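Local coordinates for salicylic acid-binding protein 2 (Nicotiana tabacum, PDB 1XKL), which hydrolyses methyl salicylate to salicylate and methanol, releasing the active hormone that switches on systemic acquired resistance in plant innate immunity, at residues Trp131-Phe136 with Gly152-Ala157; His11-Gly16 with Thr147-Gly152; Gln162-Glu167 with Gly235-Ala240. One frame throughout, in Å; residues are numbered along the deposited sequence.

Contact 1 of 3, residues Trp131-Phe136 with Gly152-Ala157. With STH (2-amino-4H-1,3-benzoxathiin-4-ol), chain E.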
loop_
_atom_site.group_PDB
_atom_site.type_symbol
_atom_site.label_atom_id
_atom_site.label_comp_id
_atom_site.label_asym_id
_atom_site.label_seq_id
_atom_site.Cartn_x
_atom_site.Cartn_y
_atom_site.Cartn_z
ATOM N N TRP A 131 -8.837 -7.125 -28.173
ATOM C CA TRP A 131 -8.323 -6.219 -27.143
ATOM C C TRP A 131 -7.613 -6.907 -25.984
ATOM O O TRP A 131 -6.865 -6.268 -25.238
ATOM C CB TRP A 131 -9.451 -5.343 -26.588
ATOM C CG TRP A 131 -9.994 -4.370 -27.588
ATOM C CD1 TRP A 131 -11.191 -4.445 -28.243
ATOM C CD2 TRP A 131 -9.341 -3.194 -28.079
ATOM N NE1 TRP A 131 -11.324 -3.389 -29.112
ATOM C CE2 TRP A 131 -10.203 -2.605 -29.032
ATOM C CE3 TRP A 131 -8.109 -2.579 -27.806
ATOM C CZ2 TRP A 131 -9.875 -1.430 -29.717
ATOM C CZ3 TRP A 131 -7.783 -1.409 -28.489
ATOM C CH2 TRP A 131 -8.668 -0.848 -29.434
ATOM N N LEU A 132 -7.857 -8.203 -25.834
ATOM C CA LEU A 132 -7.244 -8.990 -24.774
ATOM C C LEU A 132 -7.396 -8.355 -23.396
ATOM O O LEU A 132 -8.509 -8.119 -22.932
ATOM C CB LEU A 132 -5.759 -9.225 -25.082
ATOM C CG LEU A 132 -5.434 -10.060 -26.324
ATOM C CD1 LEU A 132 -3.937 -10.299 -26.412
ATOM C CD2 LEU A 132 -6.171 -11.383 -26.264
ATOM N N ASP A 133 -6.277 -8.068 -22.743
ATOM C CA ASP A 133 -6.327 -7.490 -21.410
ATOM C C ASP A 133 -6.335 -5.968 -21.376
ATOM O O ASP A 133 -5.981 -5.370 -20.363
ATOM C CB ASP A 133 -5.152 -8.005 -20.584
ATOM C CG ASP A 133 -3.820 -7.666 -21.206
ATOM O OD1 ASP A 133 -2.785 -7.948 -20.572
ATOM O OD2 ASP A 133 -3.808 -7.118 -22.331
ATOM N N THR A 134 -6.734 -5.337 -22.475
ATOM C CA THR A 134 -6.785 -3.881 -22.526
ATOM C C THR A 134 -7.918 -3.365 -21.636
ATOM O O THR A 134 -9.004 -3.943 -21.618
ATOM C CB THR A 134 -7.011 -3.390 -23.962
ATOM O OG1 THR A 134 -5.893 -3.768 -24.776
ATOM C CG2 THR A 134 -7.168 -1.880 -23.985
ATOM N N GLN A 135 -7.667 -2.280 -20.909
ATOM C CA GLN A 135 -8.663 -1.711 -20.009
ATOM C C GLN A 135 -9.399 -0.489 -20.532
ATOM O O GLN A 135 -8.788 0.501 -20.926
ATOM C CB GLN A 135 -8.032 -1.319 -18.675
ATOM C CG GLN A 135 -7.555 -2.460 -17.807
ATOM C CD GLN A 135 -7.264 -1.994 -16.391
ATOM O OE1 GLN A 135 -8.173 -1.566 -15.666
ATOM N NE2 GLN A 135 -5.996 -2.061 -15.992
ATOM N N PHE A 136 -10.724 -0.558 -20.507
ATOM C CA PHE A 136 -11.565 0.547 -20.940
ATOM C C PHE A 136 -12.364 1.021 -19.725
ATOM O O PHE A 136 -13.329 0.375 -19.317
ATOM C CB PHE A 136 -12.501 0.076 -22.056
ATOM C CG PHE A 136 -11.828 -0.065 -23.392
ATOM C CD1 PHE A 136 -11.572 1.058 -24.171
ATOM C CD2 PHE A 136 -11.423 -1.312 -23.860
ATOM C CE1 PHE A 136 -10.916 0.946 -25.396
ATOM C CE2 PHE A 136 -10.765 -1.436 -25.085
ATOM C CZ PHE A 136 -10.513 -0.303 -25.854
ATOM N N GLY A 152 -2.915 -3.571 -22.115
ATOM C CA GLY A 152 -2.442 -4.488 -21.100
ATOM C C GLY A 152 -1.214 -5.199 -21.638
ATOM O O GLY A 152 -0.927 -5.104 -22.834
ATOM N N PRO A 153 -0.464 -5.919 -20.789
ATOM C CA PRO A 153 0.742 -6.640 -21.213
ATOM C C PRO A 153 0.524 -7.692 -22.307
ATOM O O PRO A 153 1.352 -7.833 -23.211
ATOM C CB PRO A 153 1.258 -7.244 -19.905
ATOM C CG PRO A 153 0.011 -7.379 -19.068
ATOM C CD PRO A 153 -0.691 -6.083 -19.343
ATOM N N LYS A 154 -0.579 -8.431 -22.214
ATOM C CA LYS A 154 -0.910 -9.457 -23.203
ATOM C C LYS A 154 -1.158 -8.787 -24.553
ATOM O O LYS A 154 -0.624 -9.210 -25.582
ATOM C CB LYS A 154 -2.176 -10.220 -22.780
ATOM C CG LYS A 154 -2.134 -10.835 -21.380
ATOM C CD LYS A 154 -1.046 -11.891 -21.282
ATOM C CE LYS A 154 -0.994 -12.518 -19.887
ATOM N NZ LYS A 154 -2.248 -13.269 -19.534
ATOM N N PHE A 155 -1.965 -7.731 -24.537
ATOM C CA PHE A 155 -2.294 -7.005 -25.760
ATOM C C PHE A 155 -1.038 -6.493 -26.441
ATOM O O PHE A 155 -0.917 -6.557 -27.666
ATOM C CB PHE A 155 -3.230 -5.835 -25.457
ATOM C CG PHE A 155 -3.656 -5.062 -26.680
ATOM C CD1 PHE A 155 -3.090 -3.827 -26.977
ATOM C CD2 PHE A 155 -4.633 -5.575 -27.535
ATOM C CE1 PHE A 155 -3.499 -3.104 -28.100
ATOM C CE2 PHE A 155 -5.048 -4.862 -28.659
ATOM C CZ PHE A 155 -4.479 -3.627 -28.944
ATOM N N LEU A 156 -0.100 -5.980 -25.651
ATOM C CA LEU A 156 1.137 -5.474 -26.226
ATOM C C LEU A 156 1.962 -6.595 -26.843
ATOM O O LEU A 156 2.441 -6.480 -27.969
ATOM C CB LEU A 156 1.986 -4.772 -25.162
ATOM C CG LEU A 156 1.495 -3.457 -24.578
ATOM C CD1 LEU A 156 2.427 -3.056 -23.440
ATOM C CD2 LEU A 156 1.460 -2.370 -25.665
ATOM N N ALA A 157 2.121 -7.686 -26.107
ATOM C CA ALA A 157 2.934 -8.804 -26.575
ATOM C C ALA A 157 2.389 -9.601 -27.755
ATOM O O ALA A 157 3.157 -10.052 -28.601
ATOM C CB ALA A 157 3.216 -9.744 -25.417
HETATM C C8 STH E . -4.225 3.284 -31.065
HETATM O O8 STH E . -5.256 4.165 -30.965
HETATM C C1 STH E . -4.454 1.833 -31.324
HETATM C C2 STH E . -3.293 0.913 -31.417
HETATM C C3 STH E . -3.515 -0.472 -31.663
HETATM C C4 STH E . -4.846 -0.978 -31.794
HETATM C C5 STH E . -5.970 -0.101 -31.698
HETATM C C6 STH E . -5.780 1.275 -31.456
HETATM C C7 STH E . -1.724 2.778 -31.404
HETATM O O2 STH E . -1.959 1.384 -31.301
HETATM N N7 STH E . -0.560 3.063 -30.704
HETATM S S7 STH E . -2.913 3.768 -30.944
#

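Contact 2 of 3, residues His11-Gly16 with Thr147-Gly152. With STH (2-amino-4H-1,3-benzoxathiin-4-ol), chain E.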
loop_
_atom_site.group_PDB
_atom_site.type_symbol
_atom_site.label_atom_id
_atom_site.label_comp_id
_atom_site.label_asym_id
_atom_site.label_seq_id
_atom_site.Cartn_x
_atom_site.Cartn_y
_atom_site.Cartn_z
ATOM N N HIS A 11 3.733 9.935 -31.715
ATOM C CA HIS A 11 3.431 8.601 -31.213
ATOM C C HIS A 11 1.934 8.282 -31.178
ATOM O O HIS A 11 1.090 9.161 -31.358
ATOM C CB HIS A 11 4.013 8.452 -29.805
ATOM C CG HIS A 11 3.374 9.353 -28.798
ATOM N ND1 HIS A 11 2.145 9.087 -28.233
ATOM C CD2 HIS A 11 3.772 10.540 -28.285
ATOM C CE1 HIS A 11 1.813 10.069 -27.416
ATOM N NE2 HIS A 11 2.784 10.966 -27.428
ATOM N N GLY A 12 1.632 7.011 -30.929
ATOM C CA GLY A 12 0.261 6.553 -30.858
ATOM C C GLY A 12 -0.248 6.526 -29.429
ATOM O O GLY A 12 0.416 7.015 -28.517
ATOM N N ALA A 13 -1.418 5.932 -29.227
ATOM C CA ALA A 13 -2.031 5.861 -27.910
ATOM C C ALA A 13 -1.271 5.006 -26.909
ATOM O O ALA A 13 -0.750 3.937 -27.240
ATOM C CB ALA A 13 -3.459 5.355 -28.039
ATOM N N CYS A 14 -1.231 5.489 -25.672
ATOM C CA CYS A 14 -0.556 4.793 -24.587
ATOM C C CYS A 14 0.965 4.821 -24.722
ATOM O O CYS A 14 1.661 4.248 -23.887
ATOM C CB CYS A 14 -1.037 3.340 -24.502
ATOM S SG CYS A 14 -2.819 3.115 -24.183
ATOM N N HIS A 15 1.478 5.474 -25.764
ATOM C CA HIS A 15 2.928 5.556 -25.966
ATOM C C HIS A 15 3.452 6.978 -25.796
ATOM O O HIS A 15 2.741 7.844 -25.288
ATOM C CB HIS A 15 3.309 5.005 -27.347
ATOM C CG HIS A 15 3.178 3.516 -27.453
ATOM N ND1 HIS A 15 1.967 2.865 -27.343
ATOM C CD2 HIS A 15 4.114 2.546 -27.603
ATOM C CE1 HIS A 15 2.163 1.561 -27.413
ATOM N NE2 HIS A 15 3.457 1.340 -27.572
ATOM N N GLY A 16 4.698 7.213 -26.200
ATOM C CA GLY A 16 5.288 8.542 -26.069
ATOM C C GLY A 16 6.478 8.762 -26.994
ATOM O O GLY A 16 6.812 7.891 -27.792
ATOM N N THR A 147 -14.203 7.914 -22.038
ATOM C CA THR A 147 -13.632 6.593 -21.800
ATOM C C THR A 147 -12.114 6.588 -21.982
ATOM O O THR A 147 -11.598 7.192 -22.919
ATOM C CB THR A 147 -14.250 5.555 -22.774
ATOM O OG1 THR A 147 -15.667 5.504 -22.579
ATOM C CG2 THR A 147 -13.661 4.172 -22.537
ATOM N N SER A 148 -11.405 5.910 -21.084
ATOM C CA SER A 148 -9.952 5.824 -21.179
ATOM C C SER A 148 -9.574 4.441 -21.693
ATOM O O SER A 148 -10.298 3.468 -21.463
ATOM C CB SER A 148 -9.295 6.076 -19.810
ATOM O OG SER A 148 -9.647 5.077 -18.866
HETATM N N MSE A 149 -8.454 4.363 -22.407
HETATM C CA MSE A 149 -7.970 3.102 -22.958
HETATM C C MSE A 149 -6.555 2.850 -22.444
HETATM O O MSE A 149 -5.695 3.722 -22.542
HETATM C CB MSE A 149 -7.970 3.169 -24.491
HETATM C CG MSE A 149 -7.460 1.917 -25.180
HETATM SE SE MSE A 149 -7.537 2.059 -27.129
HETATM C CE MSE A 149 -6.299 3.533 -27.345
ATOM N N PHE A 150 -6.321 1.667 -21.889
ATOM C CA PHE A 150 -5.004 1.334 -21.352
ATOM C C PHE A 150 -4.584 -0.061 -21.772
ATOM O O PHE A 150 -5.114 -1.057 -21.276
ATOM C CB PHE A 150 -5.021 1.446 -19.821
ATOM C CG PHE A 150 -3.678 1.218 -19.167
ATOM C CD1 PHE A 150 -2.516 1.731 -19.729
ATOM C CD2 PHE A 150 -3.587 0.521 -17.966
ATOM C CE1 PHE A 150 -1.278 1.554 -19.105
ATOM C CE2 PHE A 150 -2.352 0.339 -17.331
ATOM C CZ PHE A 150 -1.200 0.857 -17.905
ATOM N N PHE A 151 -3.637 -0.131 -22.705
ATOM C CA PHE A 151 -3.151 -1.416 -23.197
ATOM C C PHE A 151 -2.617 -2.278 -22.055
ATOM O O PHE A 151 -1.963 -1.779 -21.142
ATOM C CB PHE A 151 -2.036 -1.213 -24.235
ATOM C CG PHE A 151 -2.466 -0.450 -25.456
ATOM C CD1 PHE A 151 -3.794 -0.480 -25.879
ATOM C CD2 PHE A 151 -1.540 0.268 -26.205
ATOM C CE1 PHE A 151 -4.191 0.194 -27.032
ATOM C CE2 PHE A 151 -1.926 0.947 -27.359
ATOM C CZ PHE A 151 -3.259 0.910 -27.775
ATOM N N GLY A 152 -2.915 -3.571 -22.115
ATOM C CA GLY A 152 -2.442 -4.488 -21.100
ATOM C C GLY A 152 -1.214 -5.199 -21.638
ATOM O O GLY A 152 -0.927 -5.104 -22.834
HETATM C C8 STH E . -4.225 3.284 -31.065
HETATM O O8 STH E . -5.256 4.165 -30.965
HETATM C C1 STH E . -4.454 1.833 -31.324
HETATM C C2 STH E . -3.293 0.913 -31.417
HETATM C C3 STH E . -3.515 -0.472 -31.663
HETATM C C4 STH E . -4.846 -0.978 -31.794
HETATM C C5 STH E . -5.970 -0.101 -31.698
HETATM C C6 STH E . -5.780 1.275 -31.456
HETATM C C7 STH E . -1.724 2.778 -31.404
HETATM O O2 STH E . -1.959 1.384 -31.301
HETATM N N7 STH E . -0.560 3.063 -30.704
HETATM S S7 STH E . -2.913 3.768 -30.944
#

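Contact 3 of 3, residues Gln162-Glu167 with Gly235-Ala240. With STH (2-amino-4H-1,3-benzoxathiin-4-ol), chain E.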
loop_
_atom_site.group_PDB
_atom_site.type_symbol
_atom_site.label_atom_id
_atom_site.label_comp_id
_atom_site.label_asym_id
_atom_site.label_seq_id
_atom_site.Cartn_x
_atom_site.Cartn_y
_atom_site.Cartn_z
ATOM N N GLN A 162 4.385 -8.572 -31.352
ATOM C CA GLN A 162 4.640 -9.984 -31.625
ATOM C C GLN A 162 5.923 -10.260 -32.426
ATOM O O GLN A 162 6.453 -11.370 -32.383
ATOM C CB GLN A 162 3.407 -10.647 -32.293
ATOM C CG GLN A 162 3.294 -10.582 -33.818
ATOM C CD GLN A 162 2.733 -9.277 -34.336
ATOM O OE1 GLN A 162 2.351 -8.397 -33.567
ATOM N NE2 GLN A 162 2.691 -9.140 -35.654
ATOM N N LEU A 163 6.430 -9.252 -33.128
ATOM C CA LEU A 163 7.648 -9.404 -33.916
ATOM C C LEU A 163 8.802 -8.558 -33.377
ATOM O O LEU A 163 9.856 -8.473 -34.002
ATOM C CB LEU A 163 7.399 -9.025 -35.385
ATOM C CG LEU A 163 6.433 -9.889 -36.196
ATOM C CD1 LEU A 163 6.252 -9.310 -37.604
ATOM C CD2 LEU A 163 6.975 -11.297 -36.268
ATOM N N CYS A 164 8.609 -7.919 -32.228
ATOM C CA CYS A 164 9.673 -7.104 -31.649
ATOM C C CYS A 164 10.487 -7.955 -30.680
ATOM O O CYS A 164 10.102 -9.079 -30.364
ATOM C CB CYS A 164 9.089 -5.877 -30.937
ATOM S SG CYS A 164 8.261 -4.678 -32.044
ATOM N N SER A 165 11.621 -7.428 -30.224
ATOM C CA SER A 165 12.485 -8.167 -29.303
ATOM C C SER A 165 11.911 -8.182 -27.892
ATOM O O SER A 165 11.013 -7.413 -27.566
ATOM C CB SER A 165 13.883 -7.543 -29.274
ATOM O OG SER A 165 13.846 -6.219 -28.770
ATOM N N PRO A 166 12.413 -9.081 -27.039
ATOM C CA PRO A 166 11.894 -9.121 -25.669
ATOM C C PRO A 166 12.266 -7.849 -24.910
ATOM O O PRO A 166 11.601 -7.472 -23.946
ATOM C CB PRO A 166 12.541 -10.384 -25.085
ATOM C CG PRO A 166 13.792 -10.558 -25.906
ATOM C CD PRO A 166 13.309 -10.221 -27.300
ATOM N N GLU A 167 13.318 -7.176 -25.362
ATOM C CA GLU A 167 13.750 -5.940 -24.728
ATOM C C GLU A 167 12.720 -4.838 -25.006
ATOM O O GLU A 167 12.343 -4.096 -24.104
ATOM C CB GLU A 167 15.130 -5.509 -25.257
ATOM C CG GLU A 167 16.310 -6.451 -24.939
ATOM C CD GLU A 167 16.204 -7.819 -25.619
ATOM O OE1 GLU A 167 15.743 -7.883 -26.782
ATOM O OE2 GLU A 167 16.598 -8.833 -24.991
ATOM N N GLY A 235 6.928 -7.642 -43.295
ATOM C CA GLY A 235 7.483 -8.277 -42.114
ATOM C C GLY A 235 7.459 -7.468 -40.830
ATOM O O GLY A 235 7.983 -7.908 -39.810
ATOM N N ALA A 236 6.846 -6.291 -40.869
ATOM C CA ALA A 236 6.781 -5.439 -39.689
ATOM C C ALA A 236 5.445 -5.527 -38.963
ATOM O O ALA A 236 4.378 -5.590 -39.589
ATOM C CB ALA A 236 7.055 -3.997 -40.080
ATOM N N ASP A 237 5.515 -5.541 -37.633
ATOM C CA ASP A 237 4.315 -5.571 -36.823
ATOM C C ASP A 237 3.884 -4.127 -36.615
ATOM O O ASP A 237 4.391 -3.230 -37.286
ATOM C CB ASP A 237 4.561 -6.261 -35.469
ATOM C CG ASP A 237 5.719 -5.640 -34.670
ATOM O OD1 ASP A 237 6.148 -4.504 -34.964
ATOM O OD2 ASP A 237 6.172 -6.301 -33.727
ATOM N N HIS A 238 2.956 -3.901 -35.691
ATOM C CA HIS A 238 2.465 -2.553 -35.433
ATOM C C HIS A 238 3.553 -1.551 -35.052
ATOM O O HIS A 238 3.432 -0.361 -35.339
ATOM C CB HIS A 238 1.412 -2.574 -34.326
ATOM C CG HIS A 238 0.687 -1.278 -34.169
ATOM N ND1 HIS A 238 -0.090 -0.737 -35.174
ATOM C CD2 HIS A 238 0.653 -0.386 -33.151
ATOM C CE1 HIS A 238 -0.562 0.429 -34.783
ATOM N NE2 HIS A 238 -0.125 0.669 -33.557
HETATM N N MSE A 239 4.612 -2.026 -34.409
HETATM C CA MSE A 239 5.698 -1.146 -33.968
HETATM C C MSE A 239 6.885 -1.151 -34.929
HETATM O O MSE A 239 8.004 -1.519 -34.558
HETATM C CB MSE A 239 6.163 -1.567 -32.571
HETATM C CG MSE A 239 5.763 -0.618 -31.448
HETATM SE SE MSE A 239 3.861 -0.279 -31.339
HETATM C CE MSE A 239 3.256 -2.082 -31.461
ATOM N N ALA A 240 6.638 -0.721 -36.159
ATOM C CA ALA A 240 7.673 -0.697 -37.180
ATOM C C ALA A 240 8.945 0.051 -36.773
ATOM O O ALA A 240 10.038 -0.347 -37.169
ATOM C CB ALA A 240 7.106 -0.104 -38.471
HETATM C C8 STH E . -4.225 3.284 -31.065
HETATM O O8 STH E . -5.256 4.165 -30.965
HETATM C C1 STH E . -4.454 1.833 -31.324
HETATM C C2 STH E . -3.293 0.913 -31.417
HETATM C C3 STH E . -3.515 -0.472 -31.663
HETATM C C4 STH E . -4.846 -0.978 -31.794
HETATM C C5 STH E . -5.970 -0.101 -31.698
HETATM C C6 STH E . -5.780 1.275 -31.456
HETATM C C7 STH E . -1.724 2.778 -31.404
HETATM O O2 STH E . -1.959 1.384 -31.301
HETATM N N7 STH E . -0.560 3.063 -30.704
HETATM S S7 STH E . -2.913 3.768 -30.944
HETATM O O HOH W 1 1.201 -6.391 -34.412
#

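Contact 1 of 3, residues Trp131-Phe136 with Gly152-Ala157
Asp133 meets the first turn of helix 153-160 with both carboxylate oxygens, each used on its syn side. Its OD1 accepts the backbone N-H of Lys154 at 2.8 Å, and OD2 that of Phe155 at 2.9 Å, the donors standing 26° and 32° out of the carboxylate plane. With chi1 at 59°, CG lies between the backbone N and the carbonyl carbon, which turns the group onto the helix end just past Gly152, the N-cap residue. Thr134 OG1 sits over one face of the Phe155 ring, 3.2 Å from CG of Phe155, and donates to Trp131 O in the carbonyl plane. That same carbonyl takes the N-H of Thr134, closing a type II' turn from Trp131 to Thr134 that presents Asp133 to the helix. At the start of the turn, Trp131 lies beside Phe155, planes nearly parallel but slid apart, CE3 of Trp131 lying 3.9 Å from CE2 of Phe155. Both rings reach the bound benzoxathiin, Phe155 with its CZ edge and Trp131 through CH2, while Phe136 points its CZ edge at one indole face. A carboxylate taking two N-H groups at a helix N-terminus is probably favoured by the helix dipole, consistent with a charged Asp133.

Contact 2 of 3, residues His11-Gly16 with Thr147-Gly152
Cys14 and Phe151 form a sulfur-aromatic contact that joins the loop after strand 6-10 of the alpha/beta hydrolase core to the residue just after strand 147-150, part of a two-stranded antiparallel hairpin. SG stands over the centre of the Phe151 ring, 3.8 Å from the centroid and 13° off its normal. The same sulfur weakly accepts the Phe151 N-H at 3.7 Å, a nearly straight approach, so one atom touches both the backbone and the ring of a single residue. A type II turn from Gly12 to His15 carries Cys14 at its third position, with its side chain directed at the strand.

Apolar contacts extend the junction. CB of Cys14 rests 3.5 Å from CD2 of Phe151, and the methyl CE of the selenomethionine Met149 presses on CB of Ala13. Met149 arrives there through a chain extended at chi1 and chi2 and bent only at chi3 (63°).

Among the polar groups, His15 ND1 donates to Ala13 O at 2.9 Å, from above the carbonyl plane, while its NE2 is bonded to Tyr161 OH; these two bonds fix the rotation of the imidazole, whose CE1 comes to the edge of the Phe151 ring.

The bound benzoxathiin touches both segments. Ala13, an established salicylate-binding residue, brings its backbone N to 3.1 Å from S7 of the ligand, and Phe151 meets the bicycle obliquely, its CZ lying 3.6 Å from ligand C2.

Contact 3 of 3, residues Gln162-Glu167 with Gly235-Ala240
OD2 of Asp237 accepts the N-H of Leu163 at 3.0 Å, on its anti side and 20° out of the carboxylate plane; Cys164 SG lies 3.1 Å from the same OD2. With chi1 at 55°, CG of Asp237 falls between its own backbone N and carbonyl carbon, directing the carboxylate at the loop that precedes helix 166-175. Gln162 lies antiparallel alongside Asp237, its amide NE2 3.4 Å from CB of Asp237 and its plane turned 64° from the carboxylate. Leu163 also runs counter to Asp237 and sends CD1 to the carbonyl O of Gly235, while Cys164 SG packs on CB of the selenomethionine Met239. A water donates to Gln162 OE1 and weakly accepts the N-H of His238, adding a second link between the segments. His238 itself turns away into the pocket, where one face of its imidazole meets C3 of the ligand and NE2 approaches ligand O2 at 3.0 Å. ND1 of His238 is hydrogen-bonded to Asp210 and NE2 to Ser81. Asp237, next to the catalytic His238, thus ties the histidine loop to the chain after helix 153-160, beside the Ser-His-Asp triad that marks alpha/beta hydrolases.

All three contacts reach the bound benzoxathiin. Contact 2 is buried and brings a loop of the core sheet against the hairpin, relying on sulfur, aromatic and apolar contacts. Contacts 1 and 3 are only partly buried, and each centres on an aspartate carboxylate that accepts backbone N-H: two at a helix start in contact 1, one in a loop in contact 3. Contacts 1 and 2 share Gly152 and the hairpin, where Gln135 N and Phe150 O probably hydrogen-bond at 2.9 Å. Contact 3 lies farther off, its centre about 16 Å from that of contact 1 and about 17 Å from that of contact 2, and supplies the catalytic histidine.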